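Local structure of CarG (Serratia, 4O7J) at residues A[95-100]-A[106-111]; A[134-139]-A[144-149]; A[62-67]-A[91-96]; A[28-31]-A[35-38]. The protein probably contributes to intrinsic resistance to carbapenem antibiotics in Serratia and is a structural homologue of lysozyme inhibitors. One frame throughout, in Å; residues are numbered along the deposited sequence.

Following the chain from the N terminus, contact 4 comes first: 28-31 turns back on 35-38 and closes the hairpin of strands 22-29 and 37-45. Contact 3 spans a longer excursion, from 62-67 beside that hairpin to 91-96, and joins the sheet of strand 64-65 to the four-stranded sheet of strand 88-96. Contact 1 opens where contact 3 ends, sharing R95 and K96 with it, and closes the hairpin of strands 88-96 and 107-116. Contact 2 folds 144-149 over the end of strand 126-135, which neighbours strand 107-116 of contact 1. None nests inside another. Contacts 3 and 4 both also reach the second subunit.

Contact 1. Residues A[95-100]-A[106-111]; sequences RKTEED and KVSLTI
T97 and S108 meet with chi1 of 60° and 61°, which places both hydroxyl oxygens between the backbone N and the carbonyl carbon. In T97 this turns CG2 toward the partner strand, where it meets S108 OG at 3.4 Å. The methyl also lies 3.8 Å above the plane of the R95 guanidinium, offset toward its rim, so one methyl of the branched threonine touches both the arginine and the small serine. These side chains sit at the loop end of a β-hairpin. R95 and S108 form a hydrogen-bonded antiparallel pair, R95 N to S108 O at 2.9 Å and S108 N to R95 O at 2.8 Å. K96 and V107, the next pair, are non-hydrogen-bonded.

Beyond the strand end, T97 N makes a hydrogen bond to K106 O at 3.1 Å, coming from above the carbonyl plane. A water donates to the same oxygen and accepts from E98 N. E98 is long enough to reach back across to the other arm of the hairpin: K106 N is hydrogen-bonded to E98 OE2 at 3.1 Å, on the anti side and 22° out of the carboxylate plane. K106 NZ stays 6.0 Å from E98 OE2, too far for a salt bridge.

K96 projects to the other side, where its NZ binds the carbonyl oxygens of L101, D103 and Q141, an apt use of an amine amid backbone acceptors. On that side V107 packs against A94, Y140 and A146, while strand 107-116 lies between strands 88-96 and 126-135 in the four-stranded sheet.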
loop_
_atom_site.group_PDB
_atom_site.type_symbol
_atom_site.label_atom_id
_atom_site.label_comp_id
_atom_site.label_asym_id
_atom_site.label_seq_id
_atom_site.Cartn_x
_atom_site.Cartn_y
_atom_site.Cartn_z
ATOM N N ARG A 95 4.474 -16.094 -12.470
ATOM C CA ARG A 95 3.556 -15.539 -13.438
ATOM C C ARG A 95 3.387 -16.541 -14.592
ATOM O O ARG A 95 4.379 -17.022 -15.104
ATOM C CB ARG A 95 4.114 -14.198 -13.995
ATOM C CG ARG A 95 3.183 -13.509 -14.997
ATOM C CD ARG A 95 3.560 -12.077 -15.349
ATOM N NE ARG A 95 4.789 -12.094 -16.128
ATOM C CZ ARG A 95 4.879 -12.341 -17.448
ATOM N NH1 ARG A 95 3.814 -12.544 -18.216
ATOM N NH2 ARG A 95 6.077 -12.372 -18.005
ATOM N N LYS A 96 2.145 -16.784 -15.004
ATOM C CA LYS A 96 1.824 -17.485 -16.288
ATOM C C LYS A 96 2.208 -16.615 -17.434
ATOM O O LYS A 96 1.774 -15.441 -17.529
ATOM C CB LYS A 96 0.372 -17.886 -16.333
ATOM C CG LYS A 96 -0.013 -18.837 -15.208
ATOM C CD LYS A 96 -1.360 -19.479 -15.361
ATOM C CE LYS A 96 -1.383 -20.435 -16.540
ATOM N NZ LYS A 96 -2.689 -20.999 -16.712
ATOM N N THR A 97 3.067 -17.116 -18.322
ATOM C CA THR A 97 3.658 -16.263 -19.368
ATOM C C THR A 97 2.982 -16.317 -20.755
ATOM O O THR A 97 3.217 -15.460 -21.573
ATOM C CB THR A 97 5.165 -16.543 -19.528
ATOM O OG1 THR A 97 5.338 -17.890 -19.882
ATOM C CG2 THR A 97 5.921 -16.278 -18.189
ATOM N N GLU A 98 2.150 -17.322 -21.006
ATOM C CA GLU A 98 1.640 -17.527 -22.365
ATOM C C GLU A 98 0.494 -16.555 -22.591
ATOM O O GLU A 98 -0.104 -16.121 -21.647
ATOM C CB GLU A 98 1.187 -18.949 -22.555
ATOM C CG GLU A 98 2.274 -19.989 -22.172
ATOM C CD GLU A 98 2.135 -21.314 -22.890
ATOM O OE1 GLU A 98 1.443 -21.269 -23.963
ATOM O OE2 GLU A 98 2.733 -22.370 -22.411
ATOM N N GLU A 99 0.180 -16.239 -23.835
ATOM C CA GLU A 99 -1.033 -15.404 -24.122
ATOM C C GLU A 99 -2.304 -16.114 -23.641
ATOM O O GLU A 99 -3.226 -15.524 -23.066
ATOM C CB GLU A 99 -1.092 -15.125 -25.627
ATOM C CG GLU A 99 -2.275 -14.226 -26.080
ATOM C CD GLU A 99 -3.651 -14.896 -25.984
ATOM O OE1 GLU A 99 -3.734 -16.090 -26.387
ATOM O OE2 GLU A 99 -4.651 -14.271 -25.447
ATOM N N ASP A 100 -2.356 -17.400 -23.857
ATOM C CA ASP A 100 -3.517 -18.229 -23.424
ATOM C C ASP A 100 -3.335 -18.583 -21.949
ATOM O O ASP A 100 -2.941 -19.715 -21.618
ATOM C CB ASP A 100 -3.593 -19.501 -24.306
ATOM C CG ASP A 100 -4.743 -20.453 -23.935
ATOM O OD1 ASP A 100 -5.770 -19.997 -23.411
ATOM O OD2 ASP A 100 -4.602 -21.689 -24.200
ATOM N N LYS A 106 3.290 -22.387 -19.333
ATOM C CA LYS A 106 4.563 -22.031 -18.726
ATOM C C LYS A 106 4.425 -20.956 -17.668
ATOM O O LYS A 106 3.524 -20.112 -17.731
ATOM C CB LYS A 106 5.588 -21.505 -19.762
ATOM C CG LYS A 106 6.165 -22.574 -20.667
ATOM C CD LYS A 106 7.258 -21.902 -21.515
ATOM C CE LYS A 106 7.640 -22.759 -22.691
ATOM N NZ LYS A 106 8.486 -23.890 -22.254
ATOM N N VAL A 107 5.249 -21.065 -16.646
ATOM C CA VAL A 107 5.212 -20.157 -15.536
ATOM C C VAL A 107 6.643 -19.695 -15.361
ATOM O O VAL A 107 7.562 -20.552 -15.352
ATOM C CB VAL A 107 4.695 -20.803 -14.196
ATOM C CG1 VAL A 107 4.831 -19.793 -13.062
ATOM C CG2 VAL A 107 3.290 -21.329 -14.293
ATOM N N SER A 108 6.867 -18.384 -15.209
ATOM C CA SER A 108 8.145 -17.825 -14.831
ATOM C C SER A 108 8.216 -17.507 -13.361
ATOM O O SER A 108 7.190 -17.144 -12.752
ATOM C CB SER A 108 8.496 -16.537 -15.587
ATOM O OG SER A 108 7.599 -15.516 -15.377
ATOM N N LEU A 109 9.443 -17.579 -12.819
ATOM C CA LEU A 109 9.695 -17.223 -11.421
ATOM C C LEU A 109 10.718 -16.180 -11.367
ATOM O O LEU A 109 11.834 -16.421 -11.839
ATOM C CB LEU A 109 10.115 -18.439 -10.617
ATOM C CG LEU A 109 9.117 -19.578 -10.414
ATOM C CD1 LEU A 109 9.859 -20.863 -10.081
ATOM C CD2 LEU A 109 8.029 -19.259 -9.375
ATOM N N THR A 110 10.303 -14.974 -10.911
ATOM C CA THR A 110 11.183 -13.801 -10.824
ATOM C C THR A 110 11.542 -13.679 -9.357
ATOM O O THR A 110 10.667 -13.621 -8.486
ATOM C CB THR A 110 10.554 -12.523 -11.329
ATOM O OG1 THR A 110 10.060 -12.787 -12.617
ATOM C CG2 THR A 110 11.547 -11.379 -11.340
ATOM N N ILE A 111 12.835 -13.753 -9.089
ATOM C CA ILE A 111 13.415 -13.709 -7.762
ATOM C C ILE A 111 13.926 -12.321 -7.516
ATOM O O ILE A 111 14.818 -11.797 -8.263
ATOM C CB ILE A 111 14.635 -14.680 -7.676
ATOM C CG1 ILE A 111 14.338 -16.075 -8.243
ATOM C CG2 ILE A 111 15.209 -14.694 -6.271
ATOM C CD1 ILE A 111 13.303 -16.828 -7.498
HETATM O O HOH W 1 1.163 -19.557 -19.229
#

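Contact 2. Residues A[134-139]-A[144-149]; sequences VTAQRS and DEAYQE
E149 points its carboxylate at the chain turning away from strand 126-135, and the two oxygens take two successive backbone N-H groups. OE1 receives Q137 N at 2.8 Å in a nearly straight bond (173°). OE2 receives R138 N at 3.2 Å, with a more bent approach of 139°. Both oxygens use their syn lone pairs, so the acid meets the turn as a fork closing on neighbouring donors. Its chain is extended beyond CG, and chi1 of -53° sets CG beside its own backbone N, directing the acid out from the 3-10 segment 144-149.

The carbon groups that 136-138 brings up to the carboxylate are a methyl and two CB atoms. A136 CB lies about equally far from the two oxygens, 3.6 Å from E149 OE1 and likewise from OE2, and the small methyl of alanine suits this close approach. The same methyl faces A146 CB at 4.0 Å, so two alanines bring the 3-10 turn near the strand end. Of the R138 side chain, CB touches the acid, 3.5 Å from E149 OE2; the rest of the arginine runs outward, leaving R138 NE 6.5 Å from that oxygen. Within the 3-10 segment, E149 N is hydrogen-bonded to A146 O at 3.0 Å, which fixes the base of the glutamate.

Y140 OH adds a further hydrogen bond to E149 OE2. The acid is therefore held by two backbone N-H groups and a hydroxyl, and R138 makes no salt bridge with it. Such a set of donors would be expected to stabilise the ionised carboxylate and make it a staple between the strand's exit and the following turn.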
loop_
_atom_site.group_PDB
_atom_site.type_symbol
_atom_site.label_atom_id
_atom_site.label_comp_id
_atom_site.label_asym_id
_atom_site.label_seq_id
_atom_site.Cartn_x
_atom_site.Cartn_y
_atom_site.Cartn_z
ATOM N N VAL A 134 13.647 -17.383 -13.841
ATOM C CA VAL A 134 13.778 -18.705 -14.376
ATOM C C VAL A 134 12.434 -19.208 -14.861
ATOM O O VAL A 134 11.395 -18.756 -14.402
ATOM C CB VAL A 134 14.450 -19.705 -13.430
ATOM C CG1 VAL A 134 15.746 -19.134 -12.899
ATOM C CG2 VAL A 134 13.517 -20.117 -12.280
ATOM N N THR A 135 12.442 -20.107 -15.853
ATOM C CA THR A 135 11.230 -20.687 -16.310
ATOM C C THR A 135 11.022 -21.955 -15.560
ATOM O O THR A 135 11.944 -22.781 -15.464
ATOM C CB THR A 135 11.284 -20.997 -17.814
ATOM O OG1 THR A 135 11.731 -19.848 -18.516
ATOM C CG2 THR A 135 9.958 -21.396 -18.321
ATOM N N ALA A 136 9.826 -22.144 -14.965
ATOM C CA ALA A 136 9.616 -23.383 -14.297
ATOM C C ALA A 136 9.703 -24.552 -15.329
ATOM O O ALA A 136 9.364 -24.406 -16.481
ATOM C CB ALA A 136 8.278 -23.394 -13.576
ATOM N N GLN A 137 10.090 -25.717 -14.861
ATOM C CA GLN A 137 10.316 -26.873 -15.724
ATOM C C GLN A 137 9.082 -27.699 -16.020
ATOM O O GLN A 137 9.115 -28.548 -16.844
ATOM C CB GLN A 137 11.515 -27.669 -15.155
ATOM C CG GLN A 137 12.749 -26.795 -15.360
ATOM C CD GLN A 137 14.028 -27.444 -14.816
ATOM O OE1 GLN A 137 14.428 -28.492 -15.282
ATOM N NE2 GLN A 137 14.637 -26.819 -13.826
ATOM N N ARG A 138 7.969 -27.427 -15.350
ATOM C CA ARG A 138 6.725 -28.025 -15.636
ATOM C C ARG A 138 5.744 -26.899 -15.963
ATOM O O ARG A 138 5.951 -25.746 -15.564
ATOM C CB ARG A 138 6.330 -28.758 -14.362
ATOM C CG ARG A 138 5.133 -29.617 -14.456
ATOM C CD ARG A 138 4.977 -30.448 -13.185
ATOM N NE ARG A 138 4.137 -31.600 -13.489
ATOM C CZ ARG A 138 4.566 -32.700 -14.114
ATOM N NH1 ARG A 138 5.840 -32.823 -14.491
ATOM N NH2 ARG A 138 3.712 -33.689 -14.361
ATOM N N SER A 139 4.732 -27.248 -16.742
ATOM C CA SER A 139 3.629 -26.355 -17.035
ATOM C C SER A 139 2.489 -26.589 -16.007
ATOM O O SER A 139 2.323 -27.707 -15.480
ATOM C CB SER A 139 3.174 -26.571 -18.464
ATOM O OG SER A 139 2.603 -27.860 -18.555
ATOM N N ASP A 144 0.866 -20.300 -8.648
ATOM C CA ASP A 144 1.363 -20.666 -7.329
ATOM C C ASP A 144 1.838 -22.149 -7.277
ATOM O O ASP A 144 2.653 -22.490 -6.410
ATOM C CB ASP A 144 0.300 -20.458 -6.258
ATOM C CG ASP A 144 -0.976 -21.147 -6.604
ATOM O OD1 ASP A 144 -1.529 -20.785 -7.660
ATOM O OD2 ASP A 144 -1.385 -22.063 -5.882
ATOM N N GLU A 145 1.379 -22.961 -8.214
ATOM C CA GLU A 145 1.867 -24.328 -8.240
ATOM C C GLU A 145 3.390 -24.431 -8.507
ATOM O O GLU A 145 3.999 -25.372 -8.088
ATOM C CB GLU A 145 1.073 -25.168 -9.201
ATOM C CG GLU A 145 -0.376 -25.453 -8.857
ATOM C CD GLU A 145 -0.976 -26.212 -10.031
ATOM O OE1 GLU A 145 -1.580 -25.582 -10.874
ATOM O OE2 GLU A 145 -0.649 -27.416 -10.169
ATOM N N ALA A 146 3.953 -23.471 -9.227
ATOM C CA ALA A 146 5.351 -23.472 -9.584
ATOM C C ALA A 146 6.259 -23.243 -8.365
ATOM O O ALA A 146 7.435 -23.469 -8.424
ATOM C CB ALA A 146 5.651 -22.438 -10.651
ATOM N N TYR A 147 5.706 -22.795 -7.246
ATOM C CA TYR A 147 6.560 -22.531 -6.037
ATOM C C TYR A 147 7.092 -23.876 -5.501
ATOM O O TYR A 147 8.061 -23.913 -4.754
ATOM C CB TYR A 147 5.793 -21.827 -4.908
ATOM C CG TYR A 147 5.508 -20.384 -5.192
ATOM C CD1 TYR A 147 6.531 -19.513 -5.483
ATOM C CD2 TYR A 147 4.249 -19.883 -5.158
ATOM C CE1 TYR A 147 6.305 -18.225 -5.825
ATOM C CE2 TYR A 147 4.015 -18.581 -5.457
ATOM C CZ TYR A 147 5.059 -17.737 -5.785
ATOM O OH TYR A 147 4.786 -16.415 -6.016
ATOM N N GLN A 148 6.480 -24.962 -5.915
ATOM C CA GLN A 148 7.007 -26.311 -5.551
ATOM C C GLN A 148 8.424 -26.516 -6.102
ATOM O O GLN A 148 9.164 -27.364 -5.592
ATOM C CB GLN A 148 6.048 -27.368 -6.098
ATOM C CG GLN A 148 4.596 -27.158 -5.575
ATOM C CD GLN A 148 3.407 -27.767 -6.361
ATOM O OE1 GLN A 148 3.479 -28.048 -7.557
ATOM N NE2 GLN A 148 2.275 -27.925 -5.648
ATOM N N GLU A 149 8.827 -25.788 -7.154
ATOM C CA GLU A 149 10.164 -25.928 -7.707
ATOM C C GLU A 149 11.199 -24.989 -7.036
ATOM O O GLU A 149 12.370 -25.024 -7.386
ATOM C CB GLU A 149 10.177 -25.641 -9.224
ATOM C CG GLU A 149 9.153 -26.476 -9.985
ATOM C CD GLU A 149 9.269 -26.383 -11.532
ATOM O OE1 GLU A 149 10.289 -25.923 -12.032
ATOM O OE2 GLU A 149 8.260 -26.738 -12.222
#

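Contact 3. Residues A[62-67]-A[91-96]; sequences FTWFDY and LVTARK
W64 and L91 meet in the buried seam between two antiparallel β-sheets, W64 from short strand 64-65 of one and L91 from strand 88-96 of the other. The two side chains approach from opposite directions and meet in a CH-pi contact. L91 CD2 stands 3.6 Å from the centroid of the six-membered ring of W64, only 10° off the ring normal. The methyl is thus centred over the face, where its C-H bonds can address the pi cloud. In L91, chi1 of -178° and chi2 of 61° carry CD2 over the indole, and the broad ring system supplies a flat surface for it: leucine and tryptophan, both apolar, suit a buried place between sheets.

T93, two residues along the same strand and so on the same side, adds a polar atom beside the indole. Its side chain crosses that of W64 at about a right angle, and OG1 comes obliquely to within 3.7 Å of W64 CZ3. That hydroxyl is hydrogen-bonded to N80, which lets a small polar residue lie in buried surroundings.

Y112 of strand 107-116 meets the indole edge-to-face, and F62 and F65 on the first segment touch the second subunit. Of the indole atoms, W64 CE2 and W64 CZ2 lie nearest to L91 CD2, each at 3.7 Å.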
loop_
_atom_site.group_PDB
_atom_site.type_symbol
_atom_site.label_atom_id
_atom_site.label_comp_id
_atom_site.label_asym_id
_atom_site.label_seq_id
_atom_site.Cartn_x
_atom_site.Cartn_y
_atom_site.Cartn_z
ATOM N N PHE A 62 2.350 0.135 -4.630
ATOM C CA PHE A 62 3.104 -0.171 -3.430
ATOM C C PHE A 62 2.628 -1.434 -2.691
ATOM O O PHE A 62 3.173 -1.737 -1.640
ATOM C CB PHE A 62 3.087 1.025 -2.450
ATOM C CG PHE A 62 3.977 2.166 -2.933
ATOM C CD1 PHE A 62 3.541 2.984 -3.946
ATOM C CD2 PHE A 62 5.225 2.315 -2.445
ATOM C CE1 PHE A 62 4.319 4.046 -4.387
ATOM C CE2 PHE A 62 6.046 3.347 -2.898
ATOM C CZ PHE A 62 5.596 4.185 -3.890
ATOM N N THR A 63 1.611 -2.081 -3.244
ATOM C CA THR A 63 1.206 -3.450 -2.795
ATOM C C THR A 63 1.356 -4.445 -3.951
ATOM O O THR A 63 0.862 -4.189 -5.067
ATOM C CB THR A 63 -0.231 -3.368 -2.240
ATOM O OG1 THR A 63 -0.240 -2.419 -1.195
ATOM C CG2 THR A 63 -0.730 -4.683 -1.760
ATOM N N TRP A 64 1.960 -5.599 -3.653
ATOM C CA TRP A 64 2.095 -6.714 -4.543
ATOM C C TRP A 64 0.865 -7.615 -4.484
ATOM O O TRP A 64 0.635 -8.268 -3.484
ATOM C CB TRP A 64 3.339 -7.577 -4.213
ATOM C CG TRP A 64 4.638 -6.867 -4.245
ATOM C CD1 TRP A 64 5.105 -5.997 -3.309
ATOM C CD2 TRP A 64 5.666 -6.993 -5.224
ATOM N NE1 TRP A 64 6.321 -5.518 -3.664
ATOM C CE2 TRP A 64 6.693 -6.085 -4.863
ATOM C CE3 TRP A 64 5.818 -7.779 -6.400
ATOM C CZ2 TRP A 64 7.917 -6.022 -5.552
ATOM C CZ3 TRP A 64 6.996 -7.610 -7.155
ATOM C CH2 TRP A 64 8.037 -6.765 -6.720
ATOM N N PHE A 65 0.078 -7.644 -5.570
ATOM C CA PHE A 65 -1.139 -8.393 -5.592
ATOM C C PHE A 65 -1.007 -9.654 -6.449
ATOM O O PHE A 65 -0.309 -9.663 -7.507
ATOM C CB PHE A 65 -2.290 -7.537 -6.143
ATOM C CG PHE A 65 -2.833 -6.530 -5.176
ATOM C CD1 PHE A 65 -3.625 -6.894 -4.122
ATOM C CD2 PHE A 65 -2.553 -5.199 -5.374
ATOM C CE1 PHE A 65 -4.171 -5.965 -3.281
ATOM C CE2 PHE A 65 -3.055 -4.239 -4.495
ATOM C CZ PHE A 65 -3.871 -4.633 -3.469
ATOM N N ASP A 66 -1.721 -10.665 -6.043
ATOM C CA ASP A 66 -1.996 -11.793 -6.916
ATOM C C ASP A 66 -3.051 -11.407 -7.952
ATOM O O ASP A 66 -3.747 -10.378 -7.783
ATOM C CB ASP A 66 -2.288 -13.076 -6.130
ATOM C CG ASP A 66 -3.728 -13.181 -5.640
ATOM O OD1 ASP A 66 -4.669 -12.637 -6.255
ATOM O OD2 ASP A 66 -3.909 -13.800 -4.566
ATOM N N TYR A 67 -3.112 -12.113 -9.052
ATOM C CA TYR A 67 -4.005 -11.741 -10.105
ATOM C C TYR A 67 -4.652 -12.947 -10.691
ATOM O O TYR A 67 -4.021 -13.936 -10.853
ATOM C CB TYR A 67 -3.273 -10.969 -11.178
ATOM C CG TYR A 67 -2.832 -9.574 -10.759
ATOM C CD1 TYR A 67 -3.726 -8.517 -10.690
ATOM C CD2 TYR A 67 -1.536 -9.310 -10.445
ATOM C CE1 TYR A 67 -3.308 -7.249 -10.327
ATOM C CE2 TYR A 67 -1.113 -8.071 -10.073
ATOM C CZ TYR A 67 -1.995 -7.039 -10.028
ATOM O OH TYR A 67 -1.534 -5.821 -9.663
ATOM N N LEU A 91 11.764 -12.290 -2.383
ATOM C CA LEU A 91 10.410 -12.226 -2.895
ATOM C C LEU A 91 10.377 -12.877 -4.276
ATOM O O LEU A 91 11.176 -12.507 -5.135
ATOM C CB LEU A 91 9.986 -10.785 -2.968
ATOM C CG LEU A 91 8.538 -10.599 -3.453
ATOM C CD1 LEU A 91 7.481 -11.259 -2.553
ATOM C CD2 LEU A 91 8.297 -9.109 -3.566
ATOM N N VAL A 92 9.465 -13.788 -4.498
ATOM C CA VAL A 92 9.381 -14.566 -5.713
ATOM C C VAL A 92 8.017 -14.430 -6.344
ATOM O O VAL A 92 6.989 -14.782 -5.742
ATOM C CB VAL A 92 9.703 -16.023 -5.475
ATOM C CG1 VAL A 92 9.759 -16.752 -6.840
ATOM C CG2 VAL A 92 11.053 -16.130 -4.759
ATOM N N THR A 93 8.012 -13.851 -7.542
ATOM C CA THR A 93 6.786 -13.653 -8.305
ATOM C C THR A 93 6.658 -14.822 -9.258
ATOM O O THR A 93 7.567 -15.058 -10.070
ATOM C CB THR A 93 6.737 -12.297 -9.055
ATOM O OG1 THR A 93 6.795 -11.232 -8.103
ATOM C CG2 THR A 93 5.439 -12.140 -9.866
ATOM N N ALA A 94 5.541 -15.551 -9.173
ATOM C CA ALA A 94 5.225 -16.574 -10.185
ATOM C C ALA A 94 4.223 -15.984 -11.165
ATOM O O ALA A 94 3.133 -15.458 -10.747
ATOM C CB ALA A 94 4.634 -17.751 -9.515
ATOM N N ARG A 95 4.474 -16.094 -12.470
ATOM C CA ARG A 95 3.556 -15.539 -13.438
ATOM C C ARG A 95 3.387 -16.541 -14.592
ATOM O O ARG A 95 4.379 -17.022 -15.104
ATOM C CB ARG A 95 4.114 -14.198 -13.995
ATOM C CG ARG A 95 3.183 -13.509 -14.997
ATOM C CD ARG A 95 3.560 -12.077 -15.349
ATOM N NE ARG A 95 4.789 -12.094 -16.128
ATOM C CZ ARG A 95 4.879 -12.341 -17.448
ATOM N NH1 ARG A 95 3.814 -12.544 -18.216
ATOM N NH2 ARG A 95 6.077 -12.372 -18.005
ATOM N N LYS A 96 2.145 -16.784 -15.004
ATOM C CA LYS A 96 1.824 -17.485 -16.288
ATOM C C LYS A 96 2.208 -16.615 -17.434
ATOM O O LYS A 96 1.774 -15.441 -17.529
ATOM C CB LYS A 96 0.372 -17.886 -16.333
ATOM C CG LYS A 96 -0.013 -18.837 -15.208
ATOM C CD LYS A 96 -1.360 -19.479 -15.361
ATOM C CE LYS A 96 -1.383 -20.435 -16.540
ATOM N NZ LYS A 96 -2.689 -20.999 -16.712
#

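Contact 4. Residues A[28-31]-A[35-38]; sequences QFDN and HPNL
F29 and N37 form a hydrogen-bonded antiparallel pair, F29 N to N37 O at 2.8 Å and N37 N to F29 O at 3.2 Å, near the turn of the β-hairpin made by strands 22-29 and 37-45. Q28 and L38 follow as the non-hydrogen-bonded pair.

The alternation of the chain puts Q28 and D30 on one side, and there the amide of Q28 reaches along its own strand. Its NE2 donates to the syn lone pair of D30 OD1 at 3.0 Å, nearly straight (170°) and in the amide plane. Q28 chi1 of 60° sets CG between the backbone N and the carbonyl carbon, and the extended chain beyond lays the amide alongside P36. Beside this hydrogen bond, P36 CG is 3.6 Å from Q28 NE2, and P36 CB is the same distance from D30 OD1. A proline, lacking an N-H, suits a position just past the last backbone pair.

The other oxygen of D30 forms a salt bridge with R46 and a hydrogen bond with S52, both of the second subunit, and the ring of F29 meets F62 of that subunit edge-to-face. One residue farther from the turn, L38 CD2 rests 3.8 Å from Q28 CB.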
loop_
_atom_site.group_PDB
_atom_site.type_symbol
_atom_site.label_atom_id
_atom_site.label_comp_id
_atom_site.label_asym_id
_atom_site.label_seq_id
_atom_site.Cartn_x
_atom_site.Cartn_y
_atom_site.Cartn_z
ATOM N N GLN A 28 -5.990 -8.435 1.915
ATOM C CA GLN A 28 -6.720 -8.718 0.704
ATOM C C GLN A 28 -7.503 -7.513 0.250
ATOM O O GLN A 28 -7.980 -6.723 1.078
ATOM C CB GLN A 28 -7.656 -9.915 1.014
ATOM C CG GLN A 28 -8.661 -9.669 2.121
ATOM C CD GLN A 28 -9.222 -10.961 2.684
ATOM O OE1 GLN A 28 -8.501 -11.709 3.331
ATOM N NE2 GLN A 28 -10.513 -11.172 2.549
ATOM N N PHE A 29 -7.679 -7.400 -1.035
ATOM C CA PHE A 29 -8.587 -6.425 -1.620
ATOM C C PHE A 29 -9.879 -7.133 -1.839
ATOM O O PHE A 29 -9.927 -8.068 -2.665
ATOM C CB PHE A 29 -8.025 -5.874 -2.912
ATOM C CG PHE A 29 -8.959 -4.999 -3.646
ATOM C CD1 PHE A 29 -9.626 -4.003 -3.007
ATOM C CD2 PHE A 29 -9.077 -5.103 -5.042
ATOM C CE1 PHE A 29 -10.423 -3.122 -3.706
ATOM C CE2 PHE A 29 -9.971 -4.318 -5.709
ATOM C CZ PHE A 29 -10.641 -3.314 -5.068
ATOM N N ASP A 30 -10.878 -6.739 -1.051
ATOM C CA ASP A 30 -12.254 -7.243 -1.174
ATOM C C ASP A 30 -13.087 -6.393 -2.096
ATOM O O ASP A 30 -13.335 -5.210 -1.820
ATOM C CB ASP A 30 -12.899 -7.296 0.222
ATOM C CG ASP A 30 -12.240 -8.302 1.122
ATOM O OD1 ASP A 30 -12.028 -9.446 0.696
ATOM O OD2 ASP A 30 -11.865 -7.947 2.265
ATOM N N ASN A 31 -13.530 -6.937 -3.229
ATOM C CA ASN A 31 -14.267 -6.114 -4.184
ATOM C C ASN A 31 -15.496 -6.816 -4.709
ATOM O O ASN A 31 -15.805 -6.747 -5.912
ATOM C CB ASN A 31 -13.399 -5.626 -5.353
ATOM C CG ASN A 31 -12.942 -6.748 -6.229
ATOM O OD1 ASN A 31 -12.789 -7.876 -5.759
ATOM N ND2 ASN A 31 -12.760 -6.467 -7.519
ATOM N N HIS A 35 -13.397 -14.283 -5.087
ATOM C CA HIS A 35 -12.091 -14.404 -4.464
ATOM C C HIS A 35 -11.532 -13.054 -4.082
ATOM O O HIS A 35 -11.441 -12.182 -4.920
ATOM C CB HIS A 35 -11.109 -14.979 -5.459
ATOM C CG HIS A 35 -11.573 -16.259 -6.059
ATOM N ND1 HIS A 35 -11.629 -17.425 -5.341
ATOM C CD2 HIS A 35 -12.021 -16.554 -7.300
ATOM C CE1 HIS A 35 -12.086 -18.396 -6.113
ATOM N NE2 HIS A 35 -12.329 -17.894 -7.308
ATOM N N PRO A 36 -11.152 -12.832 -2.850
ATOM C CA PRO A 36 -10.239 -11.720 -2.560
ATOM C C PRO A 36 -8.898 -11.845 -3.265
ATOM O O PRO A 36 -8.379 -12.900 -3.468
ATOM C CB PRO A 36 -9.991 -11.829 -1.079
ATOM C CG PRO A 36 -10.907 -12.848 -0.569
ATOM C CD PRO A 36 -11.347 -13.683 -1.698
ATOM N N ASN A 37 -8.378 -10.693 -3.619
ATOM C CA ASN A 37 -7.058 -10.551 -4.120
ATOM C C ASN A 37 -6.117 -10.342 -2.963
ATOM O O ASN A 37 -6.208 -9.375 -2.290
ATOM C CB ASN A 37 -7.013 -9.355 -5.014
ATOM C CG ASN A 37 -6.171 -9.592 -6.178
ATOM O OD1 ASN A 37 -6.645 -9.807 -7.281
ATOM N ND2 ASN A 37 -4.932 -9.679 -5.926
ATOM N N LEU A 38 -5.235 -11.293 -2.744
ATOM C CA LEU A 38 -4.266 -11.181 -1.661
ATOM C C LEU A 38 -3.109 -10.312 -2.098
ATOM O O LEU A 38 -2.663 -10.347 -3.253
ATOM C CB LEU A 38 -3.748 -12.555 -1.296
ATOM C CG LEU A 38 -4.720 -13.538 -0.666
ATOM C CD1 LEU A 38 -3.925 -14.758 -0.259
ATOM C CD2 LEU A 38 -5.403 -12.919 0.519
#